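Local structure of UPF0270 protein PA3463 (Pseudomonas aeruginosa, 1Y0N) at residues Leu9-Ala12 / Asp13-Asn16. The protein is of unknown function, a small member of the uncharacterised UPF0270 family with two main helices and a three-stranded antiparallel sheet. Sequence-based numbering, arbitrary orientation.
Sequences LLEA and DTLN
Glu11 turns its carboxylate back over the first turn of helix 12-24 and serves as its N-cap, a worked example of how a side chain can bind first-turn amides. With CG anti to the backbone N (chi1 -166°) and the chain bent at chi2, the acid reaches two successive N-H groups. Glu11 OE2 accepts from Asp13 N at 3.2 Å, the donor standing above the carboxylate plane, while Glu11 OE1 takes Thr14 N at 3.1 Å, though the placing of OE1 is less certain. Behind this tight cap, regular helical bonding begins: Leu15 N to Glu11 O at 3.0 Å is almost straight (168°), and Asn16 N meets Ala12 O at 3.0 Å.

On the sheet-facing side the contact is looser and apolar: Leu10 CB lies 4.2 Å from Leu15 CB, and both leucines rest on Ile54 of strand 52-56, joining the helix start to the sheet. By contrast, Glu11, Ala12 and Asp13 lie on the solvent side. Asn16 OD1 is hydrogen-bonded to Arg44 NH2 on helix 36-48. The carboxylate planes of Glu11 and Asp13 are nearly perpendicular, Glu11 OE2 lying 4.4 Å from Asp13 OD2. The helix N-terminus would probably stabilise the negative charge of Glu11 and ease, in part, its repulsion from Asp13.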
ATOM      1  N   LEU A   9      -5.699   9.082   3.232  1.00 45.81           N
ATOM      2  CA  LEU A   9      -4.974  10.164   3.887  1.00 46.97           C
ATOM      3  C   LEU A   9      -3.802  10.597   2.992  1.00 46.61           C
ATOM      4  O   LEU A   9      -3.236  11.659   3.212  1.00 48.50           O
ATOM      5  CB  LEU A   9      -4.488   9.691   5.264  1.00 46.34           C
ATOM      6  CG  LEU A   9      -3.905  10.694   6.262  1.00 48.83           C
ATOM      7  CD1 LEU A   9      -5.028  11.629   6.736  1.00 50.17           C
ATOM      8  CD2 LEU A   9      -3.244   9.961   7.427  1.00 47.40           C
ATOM      9  N   LEU A  10      -3.475   9.804   1.966  1.00 45.43           N
ATOM     10  CA  LEU A  10      -2.268  10.036   1.164  1.00 45.29           C
ATOM     11  C   LEU A  10      -2.413  11.046   0.049  1.00 45.81           C
ATOM     12  O   LEU A  10      -3.444  11.176  -0.611  1.00 45.32           O
ATOM     13  CB  LEU A  10      -1.641   8.759   0.595  1.00 44.61           C
ATOM     14  CG  LEU A  10      -0.857   7.856   1.536  1.00 44.54           C
ATOM     15  CD1 LEU A  10      -0.302   6.716   0.757  1.00 43.09           C
ATOM     16  CD2 LEU A  10       0.259   8.556   2.312  1.00 41.22           C
ATOM     17  N   GLU A  11      -1.324  11.763  -0.122  1.00 47.15           N
ATOM     18  CA  GLU A  11      -1.136  12.684  -1.237  1.00 48.34           C
ATOM     19  C   GLU A  11      -1.300  11.857  -2.537  1.00 48.47           C
ATOM     20  O   GLU A  11      -0.705  10.778  -2.666  1.00 48.29           O
ATOM     21  CB  GLU A  11       0.275  13.279  -1.052  1.00 48.19           C
ATOM     22  CG  GLU A  11       0.576  14.499  -1.876  1.00 51.56           C
ATOM     23  CD  GLU A  11       1.020  14.114  -3.258  1.00 52.85           C
ATOM     24  OE1 GLU A  11       2.024  13.380  -3.357  1.00 52.13           O
ATOM     25  OE2 GLU A  11       0.350  14.517  -4.221  1.00 53.60           O
ATOM     26  N   ALA A  12      -2.115  12.320  -3.487  1.00 48.09           N
ATOM     27  CA  ALA A  12      -2.500  11.450  -4.622  1.00 47.98           C
ATOM     28  C   ALA A  12      -1.343  10.896  -5.457  1.00 48.27           C
ATOM     29  O   ALA A  12      -1.354   9.716  -5.854  1.00 47.46           O
ATOM     30  CB  ALA A  12      -3.572  12.128  -5.517  1.00 48.71           C
ATOM     31  N   ASP A  13      -0.314  11.713  -5.681  1.00 48.28           N
ATOM     32  CA  ASP A  13       0.847  11.267  -6.455  1.00 48.93           C
ATOM     33  C   ASP A  13       1.725  10.288  -5.722  1.00 46.66           C
ATOM     34  O   ASP A  13       2.268   9.388  -6.347  1.00 45.95           O
ATOM     35  CB  ASP A  13       1.740  12.436  -6.929  1.00 50.51           C
ATOM     36  CG  ASP A  13       1.126  13.215  -8.101  1.00 55.10           C
ATOM     37  OD1 ASP A  13       0.098  12.770  -8.689  1.00 59.22           O
ATOM     38  OD2 ASP A  13       1.668  14.295  -8.421  1.00 60.74           O
ATOM     39  N   THR A  14       1.935  10.498  -4.432  1.00 44.50           N
ATOM     40  CA  THR A  14       2.700   9.512  -3.734  1.00 44.07           C
ATOM     41  C   THR A  14       1.897   8.193  -3.753  1.00 41.00           C
ATOM     42  O   THR A  14       2.480   7.183  -3.974  1.00 39.84           O
ATOM     43  CB  THR A  14       3.281   9.910  -2.286  1.00 44.96           C
ATOM     44  OG1 THR A  14       2.377   9.516  -1.235  1.00 51.94           O
ATOM     45  CG2 THR A  14       3.648  11.379  -2.151  1.00 45.24           C
ATOM     46  N   LEU A  15       0.573   8.226  -3.586  1.00 38.99           N
ATOM     47  CA  LEU A  15      -0.216   6.968  -3.659  1.00 38.62           C
ATOM     48  C   LEU A  15      -0.057   6.244  -5.015  1.00 38.07           C
ATOM     49  O   LEU A  15       0.052   5.023  -5.065  1.00 35.77           O
ATOM     50  CB  LEU A  15      -1.706   7.168  -3.331  1.00 36.63           C
ATOM     51  CG  LEU A  15      -2.623   5.922  -3.371  1.00 37.38           C
ATOM     52  CD1 LEU A  15      -2.090   4.707  -2.561  1.00 36.14           C
ATOM     53  CD2 LEU A  15      -4.001   6.241  -2.866  1.00 36.20           C
ATOM     54  N   ASN A  16      -0.025   7.012  -6.110  1.00 38.85           N
ATOM     55  CA  ASN A  16       0.088   6.412  -7.468  1.00 38.58           C
ATOM     56  C   ASN A  16       1.377   5.718  -7.659  1.00 36.15           C
ATOM     57  O   ASN A  16       1.401   4.617  -8.209  1.00 34.63           O
ATOM     58  CB  ASN A  16      -0.129   7.445  -8.596  1.00 40.71           C
ATOM     59  CG  ASN A  16      -1.526   8.025  -8.572  1.00 44.86           C
ATOM     60  OD1 ASN A  16      -2.464   7.368  -8.114  1.00 51.50           O
ATOM     61  ND2 ASN A  16      -1.669   9.290  -9.028  1.00 48.74           N
TER